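Long-range contacts in Alpha/beta hydrolase fold protein (Ochrobactrum, PDB 4G9E), which is an N-acyl homoserine lactonase that probably hydrolyses the lactone ester of its substrates, and here holds N-butanoyl-L-homoserine in its pocket: residues L8-G13 against M84-Q89; M29-S34 against P57-H62. One frame throughout, in Å; residues are numbered along the deposited sequence.

Contact 1 of 2, residues L8-G13 against M84-Q89; sequences LETSHG and MTEVMQ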
loop_
_atom_site.group_PDB
_atom_site.type_symbol
_atom_site.label_atom_id
_atom_site.label_comp_id
_atom_site.label_asym_id
_atom_site.label_seq_id
_atom_site.Cartn_x
_atom_site.Cartn_y
_atom_site.Cartn_z
ATOM N N LEU A 8 5.253 -8.023 -16.549
ATOM C CA LEU A 8 6.390 -8.855 -16.189
ATOM C C LEU A 8 5.947 -10.286 -15.948
ATOM O O LEU A 8 4.949 -10.526 -15.274
ATOM C CB LEU A 8 7.039 -8.336 -14.911
ATOM C CG LEU A 8 7.634 -6.930 -14.933
ATOM C CD1 LEU A 8 8.150 -6.554 -13.549
ATOM C CD2 LEU A 8 8.742 -6.830 -15.974
ATOM N N GLU A 9 6.701 -11.235 -16.488
ATOM C CA GLU A 9 6.489 -12.635 -16.166
ATOM C C GLU A 9 7.286 -12.961 -14.911
ATOM O O GLU A 9 8.517 -13.014 -14.940
ATOM C CB GLU A 9 6.917 -13.533 -17.330
ATOM C CG GLU A 9 6.026 -13.424 -18.557
ATOM C CD GLU A 9 4.619 -13.952 -18.318
ATOM O OE1 GLU A 9 4.392 -14.617 -17.284
ATOM O OE2 GLU A 9 3.740 -13.700 -19.170
ATOM N N THR A 10 6.583 -13.160 -13.801
ATOM C CA THR A 10 7.243 -13.445 -12.536
ATOM C C THR A 10 6.867 -14.828 -12.051
ATOM O O THR A 10 5.986 -15.482 -12.611
ATOM C CB THR A 10 6.864 -12.433 -11.427
ATOM O OG1 THR A 10 5.561 -12.739 -10.907
ATOM C CG2 THR A 10 6.908 -10.997 -11.955
ATOM N N SER A 11 7.522 -15.264 -10.984
ATOM C CA SER A 11 7.225 -16.564 -10.404
ATOM C C SER A 11 5.823 -16.623 -9.815
ATOM O O SER A 11 5.318 -17.714 -9.548
ATOM C CB SER A 11 8.258 -16.941 -9.337
ATOM O OG SER A 11 8.139 -16.133 -8.180
ATOM N N HIS A 12 5.202 -15.459 -9.622
ATOM C CA HIS A 12 3.862 -15.375 -9.061
ATOM C C HIS A 12 2.784 -15.315 -10.132
ATOM O O HIS A 12 1.597 -15.482 -9.840
ATOM C CB HIS A 12 3.753 -14.124 -8.195
ATOM C CG HIS A 12 4.494 -14.218 -6.902
ATOM N ND1 HIS A 12 5.834 -13.919 -6.781
ATOM C CD2 HIS A 12 4.078 -14.599 -5.672
ATOM C CE1 HIS A 12 6.208 -14.100 -5.527
ATOM N NE2 HIS A 12 5.165 -14.525 -4.836
ATOM N N GLY A 13 3.196 -15.061 -11.367
ATOM C CA GLY A 13 2.256 -14.801 -12.439
ATOM C C GLY A 13 2.678 -13.581 -13.235
ATOM O O GLY A 13 3.774 -13.052 -13.056
ATOM N N MET A 84 6.538 -8.269 -4.815
ATOM C CA MET A 84 6.994 -6.922 -5.126
ATOM C C MET A 84 8.517 -6.834 -5.124
ATOM O O MET A 84 9.099 -6.082 -5.899
ATOM C CB MET A 84 6.384 -5.910 -4.160
ATOM C CG MET A 84 4.872 -5.744 -4.306
ATOM S SD MET A 84 4.296 -5.246 -5.956
ATOM C CE MET A 84 3.883 -6.831 -6.672
ATOM N N THR A 85 9.161 -7.602 -4.253
ATOM C CA THR A 85 10.612 -7.620 -4.235
ATOM C C THR A 85 11.141 -8.215 -5.547
ATOM O O THR A 85 12.115 -7.721 -6.110
ATOM C CB THR A 85 11.154 -8.373 -2.999
ATOM O OG1 THR A 85 10.683 -7.740 -1.803
ATOM C CG2 THR A 85 12.671 -8.340 -2.994
ATOM N N GLU A 86 10.481 -9.262 -6.037
ATOM C CA GLU A 86 10.833 -9.871 -7.319
ATOM C C GLU A 86 10.607 -8.895 -8.482
ATOM O O GLU A 86 11.413 -8.813 -9.412
ATOM C CB GLU A 86 10.048 -11.177 -7.530
ATOM C CG GLU A 86 10.337 -11.856 -8.862
ATOM C CD GLU A 86 9.616 -13.182 -9.037
ATOM O OE1 GLU A 86 8.901 -13.609 -8.112
ATOM O OE2 GLU A 86 9.774 -13.803 -10.109
ATOM N N VAL A 87 9.505 -8.158 -8.433
ATOM C CA VAL A 87 9.247 -7.129 -9.435
ATOM C C VAL A 87 10.386 -6.109 -9.459
ATOM O O VAL A 87 10.923 -5.781 -10.520
ATOM C CB VAL A 87 7.888 -6.434 -9.183
ATOM C CG1 VAL A 87 7.795 -5.106 -9.944
ATOM C CG2 VAL A 87 6.744 -7.373 -9.557
ATOM N N MET A 88 10.773 -5.615 -8.288
ATOM C CA MET A 88 11.837 -4.615 -8.230
ATOM C C MET A 88 13.179 -5.184 -8.710
ATOM O O MET A 88 13.967 -4.475 -9.331
ATOM C CB MET A 88 11.943 -4.003 -6.831
ATOM C CG MET A 88 10.675 -3.278 -6.373
ATOM S SD MET A 88 10.069 -2.004 -7.511
ATOM C CE MET A 88 11.277 -0.725 -7.202
ATOM N N GLN A 89 13.423 -6.481 -8.413
ATOM C CA GLN A 89 14.607 -7.177 -8.929
ATOM C C GLN A 89 14.579 -7.160 -10.463
ATOM O O GLN A 89 15.609 -6.847 -11.097
ATOM C CB GLN A 89 14.626 -8.616 -8.394
ATOM C CG GLN A 89 15.889 -9.405 -8.705
ATOM C CD GLN A 89 17.056 -8.833 -7.912
ATOM O OE1 GLN A 89 18.127 -8.551 -8.463
ATOM N NE2 GLN A 89 16.853 -8.683 -6.583
#
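The carboxylate of E86 is met by three consecutive residues, T10, S11 and H12, which share its two oxygens. T10 CB lies over one face, 3.5 Å from E86 OE2. S11 N donates to E86 OE2 (2.8 Å) from the syn side but out of the carboxylate plane, on the face that T10 covers, while S11 OG takes the syn lone pair of E86 OE1 at 2.6 Å. The H12 ring presents its own edge: OE1 of E86 sits near the ring plane, 3.4 Å from H12 ND1, in a weak bond, with ring and carboxylate planes 56° apart. Because CG of E86 stands anti to its backbone N (chi1 179°) and the chain runs on extended, the carboxylate reaches well beyond the helix surface. With a glutamine here, the negative charge would be lost and one oxygen replaced by an NH2 group, which would probably leave either S11 N or S11 OG without its acceptor. S11 OG is also hydrogen-bonded to R73, a neighbour that would probably favour the charged form of E86.

The turn itself is internally tied. T10 OG1 accepts from the backbone N of H12, forming an ST turn, and donates to G13 O at 2.8 Å, an oxygen that also receives T10 N. Below this polar end the contact turns apolar, L8 CD1 meeting V87 CG1 at 3.9 Å with the two side chains roughly perpendicular, while I15 of the next strand also packs on V87. The axes of strand 8-10 and helix 84-89 approach to 9.5 Å, at 128° between their N-to-C directions. Such packing joins a helix to an antiparallel β-hairpin, whose type I turn T10–G13 connects strands 4-10 and 13-19 at the edge of the α/β hydrolase sheet.

Contact 2 of 2, residues M29-S34 against P57-H62; sequences MIHGNS and PDLPGH. With C4L (N-butanoyl-L-homoserine), chain C.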
loop_
_atom_site.group_PDB
_atom_site.type_symbol
_atom_site.label_atom_id
_atom_site.label_comp_id
_atom_site.label_asym_id
_atom_site.label_seq_id
_atom_site.Cartn_x
_atom_site.Cartn_y
_atom_site.Cartn_z
ATOM N N MET A 29 4.737 2.439 -5.428
ATOM C CA MET A 29 3.449 2.633 -4.766
ATOM C C MET A 29 2.689 1.317 -4.808
ATOM O O MET A 29 2.500 0.759 -5.890
ATOM C CB MET A 29 2.628 3.725 -5.465
ATOM C CG MET A 29 3.310 5.078 -5.478
ATOM S SD MET A 29 2.296 6.406 -6.164
ATOM C CE MET A 29 1.244 6.749 -4.761
ATOM N N ILE A 30 2.264 0.832 -3.641
ATOM C CA ILE A 30 1.600 -0.463 -3.522
ATOM C C ILE A 30 0.152 -0.250 -3.085
ATOM O O ILE A 30 -0.112 0.296 -2.014
ATOM C CB ILE A 30 2.299 -1.385 -2.496
ATOM C CG1 ILE A 30 3.815 -1.446 -2.726
ATOM C CG2 ILE A 30 1.700 -2.773 -2.565
ATOM C CD1 ILE A 30 4.549 -2.243 -1.673
ATOM N N HIS A 31 -0.775 -0.687 -3.932
ATOM C CA HIS A 31 -2.202 -0.481 -3.705
ATOM C C HIS A 31 -2.782 -1.379 -2.612
ATOM O O HIS A 31 -2.115 -2.264 -2.065
ATOM C CB HIS A 31 -2.968 -0.668 -5.012
ATOM C CG HIS A 31 -2.983 -2.083 -5.511
ATOM N ND1 HIS A 31 -3.793 -3.061 -4.970
ATOM C CD2 HIS A 31 -2.291 -2.681 -6.512
ATOM C CE1 HIS A 31 -3.590 -4.200 -5.611
ATOM N NE2 HIS A 31 -2.687 -3.998 -6.553
ATOM N N GLY A 32 -4.051 -1.128 -2.306
ATOM C CA GLY A 32 -4.745 -1.815 -1.236
ATOM C C GLY A 32 -5.573 -3.011 -1.663
ATOM O O GLY A 32 -5.577 -3.425 -2.823
ATOM N N ASN A 33 -6.272 -3.569 -0.686
ATOM C CA ASN A 33 -7.118 -4.738 -0.867
ATOM C C ASN A 33 -8.148 -4.496 -1.970
ATOM O O ASN A 33 -8.934 -3.546 -1.902
ATOM C CB ASN A 33 -7.817 -5.003 0.463
ATOM C CG ASN A 33 -8.580 -6.308 0.493
ATOM O OD1 ASN A 33 -9.111 -6.778 -0.518
ATOM N ND2 ASN A 33 -8.659 -6.892 1.678
ATOM N N SER A 34 -8.123 -5.350 -2.993
ATOM C CA SER A 34 -9.099 -5.312 -4.084
ATOM C C SER A 34 -8.977 -4.077 -4.965
ATOM O O SER A 34 -9.905 -3.743 -5.701
ATOM C CB SER A 34 -10.537 -5.475 -3.560
ATOM O OG SER A 34 -10.670 -6.692 -2.827
ATOM N N PRO A 57 2.523 -1.107 -9.586
ATOM C CA PRO A 57 2.123 -2.412 -10.122
ATOM C C PRO A 57 0.753 -2.836 -9.631
ATOM O O PRO A 57 0.158 -2.204 -8.768
ATOM C CB PRO A 57 3.170 -3.377 -9.549
ATOM C CG PRO A 57 4.184 -2.550 -8.851
ATOM C CD PRO A 57 3.534 -1.233 -8.527
ATOM N N ASP A 58 0.259 -3.925 -10.201
ATOM C CA ASP A 58 -0.920 -4.595 -9.681
ATOM C C ASP A 58 -0.484 -5.880 -8.989
ATOM O O ASP A 58 0.251 -6.688 -9.559
ATOM C CB ASP A 58 -1.901 -4.924 -10.804
ATOM C CG ASP A 58 -2.520 -3.681 -11.422
ATOM O OD1 ASP A 58 -2.559 -2.641 -10.741
ATOM O OD2 ASP A 58 -2.975 -3.739 -12.583
ATOM N N LEU A 59 -0.917 -6.061 -7.748
ATOM C CA LEU A 59 -0.652 -7.310 -7.051
ATOM C C LEU A 59 -1.245 -8.491 -7.809
ATOM O O LEU A 59 -2.254 -8.345 -8.503
ATOM C CB LEU A 59 -1.249 -7.289 -5.648
ATOM C CG LEU A 59 -0.729 -6.234 -4.673
ATOM C CD1 LEU A 59 -1.525 -6.271 -3.385
ATOM C CD2 LEU A 59 0.767 -6.415 -4.410
ATOM N N PRO A 60 -0.638 -9.676 -7.664
ATOM C CA PRO A 60 -1.289 -10.887 -8.171
ATOM C C PRO A 60 -2.749 -10.908 -7.726
ATOM O O PRO A 60 -3.052 -10.539 -6.591
ATOM C CB PRO A 60 -0.491 -12.009 -7.501
ATOM C CG PRO A 60 0.886 -11.424 -7.375
ATOM C CD PRO A 60 0.652 -9.972 -7.014
ATOM N N GLY A 61 -3.641 -11.340 -8.615
ATOM C CA GLY A 61 -5.059 -11.414 -8.312
ATOM C C GLY A 61 -5.808 -10.095 -8.385
ATOM O O GLY A 61 -7.004 -10.061 -8.113
ATOM N N HIS A 62 -5.106 -9.021 -8.747
ATOM C CA HIS A 62 -5.668 -7.677 -8.742
ATOM C C HIS A 62 -5.430 -6.967 -10.070
ATOM O O HIS A 62 -4.465 -7.249 -10.783
ATOM C CB HIS A 62 -5.012 -6.842 -7.638
ATOM C CG HIS A 62 -5.357 -7.271 -6.245
ATOM N ND1 HIS A 62 -4.845 -8.411 -5.662
ATOM C CD2 HIS A 62 -6.146 -6.694 -5.309
ATOM C CE1 HIS A 62 -5.314 -8.518 -4.430
ATOM N NE2 HIS A 62 -6.108 -7.490 -4.190
HETATM O O1 C4L C . -7.876 -1.000 1.993
HETATM C C4 C4L C . -7.287 -2.031 2.395
HETATM O O2 C4L C . -6.262 -2.497 1.848
HETATM C C3 C4L C . -7.841 -2.779 3.585
HETATM C C2 C4L C . -8.655 -1.854 4.499
HETATM C C1 C4L C . -9.601 -2.625 5.405
HETATM O O3 C4L C . -10.688 -3.165 4.636
HETATM N N1 C4L C . -6.786 -3.398 4.396
HETATM C C5 C4L C . -6.547 -4.712 4.380
HETATM O O4 C4L C . -7.191 -5.507 3.707
HETATM C C6 C4L C . -5.427 -5.211 5.265
HETATM C C7 C4L C . -5.913 -6.416 6.063
HETATM C C8 C4L C . -7.030 -6.061 7.037
HETATM O O HOH W 1 0.157 -0.395 -6.704
HETATM O O HOH W 2 -7.192 -8.515 -1.727
#
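H31 and L59 meet where strand 24-30 gives way to the His-Gly loop of the α/β hydrolase fold, the usual place of an oxyanion hole. The H31 side chain has CG between its backbone N and carbonyl carbon (chi1 69°), which turns the ring toward segment 57-62. There NE2 of H31 accepts an almost straight bond from L59 N (3.0 Å). The second ring nitrogen, ND1, donates to G32 O at 2.8 Å, in the ring plane and on a carbonyl lone pair, so both nitrogens are engaged and the ring is fixed against rotation. CG and CD1 of L59 run past the imidazole in the opposite direction, close to NE2 and CE1. H62 approaches obliquely, its CD2 lying 3.6 Å from H31 CE1 with the planes at 48°; its own ND1 donates to P60 O within the type II turn L59–H62, which the bond from H62 N to L59 O closes.

The loop thus braced faces the ligand. N33 N donates to O2 of N-butanoyl-L-homoserine (2.8 Å), consistent with an oxyanion-hole amide, and L103 N also binds the ligand. With its CG anti to the backbone N (chi1 -172°), N33 also brings ND2 to ligand O4 at 2.9 Å. Between the two backbones a water donates to both M29 O and P57 O, 2.7 Å from each.

From the N terminus, the chain first runs along edge strand 4-10 and turns at T10–G13, which contact 1 later joins to helix 77-91, closing a loop of 70 intervening residues. Contact 2 is nested inside that loop: the chain passes strand 24-30, enters the ligand-binding segment 29-34, and returns through strand 52-57 so that 57-62 lies against it, 22 residues intervening. The principle is one of nested closures on one sheet, the inner beside the pocket and the outer at the edge of the sheet. Their centres are 13 Å apart, yet they touch: M84 CE packs on L59 CD2 at 3.9 Å, and H12 CB meets the P60 ring.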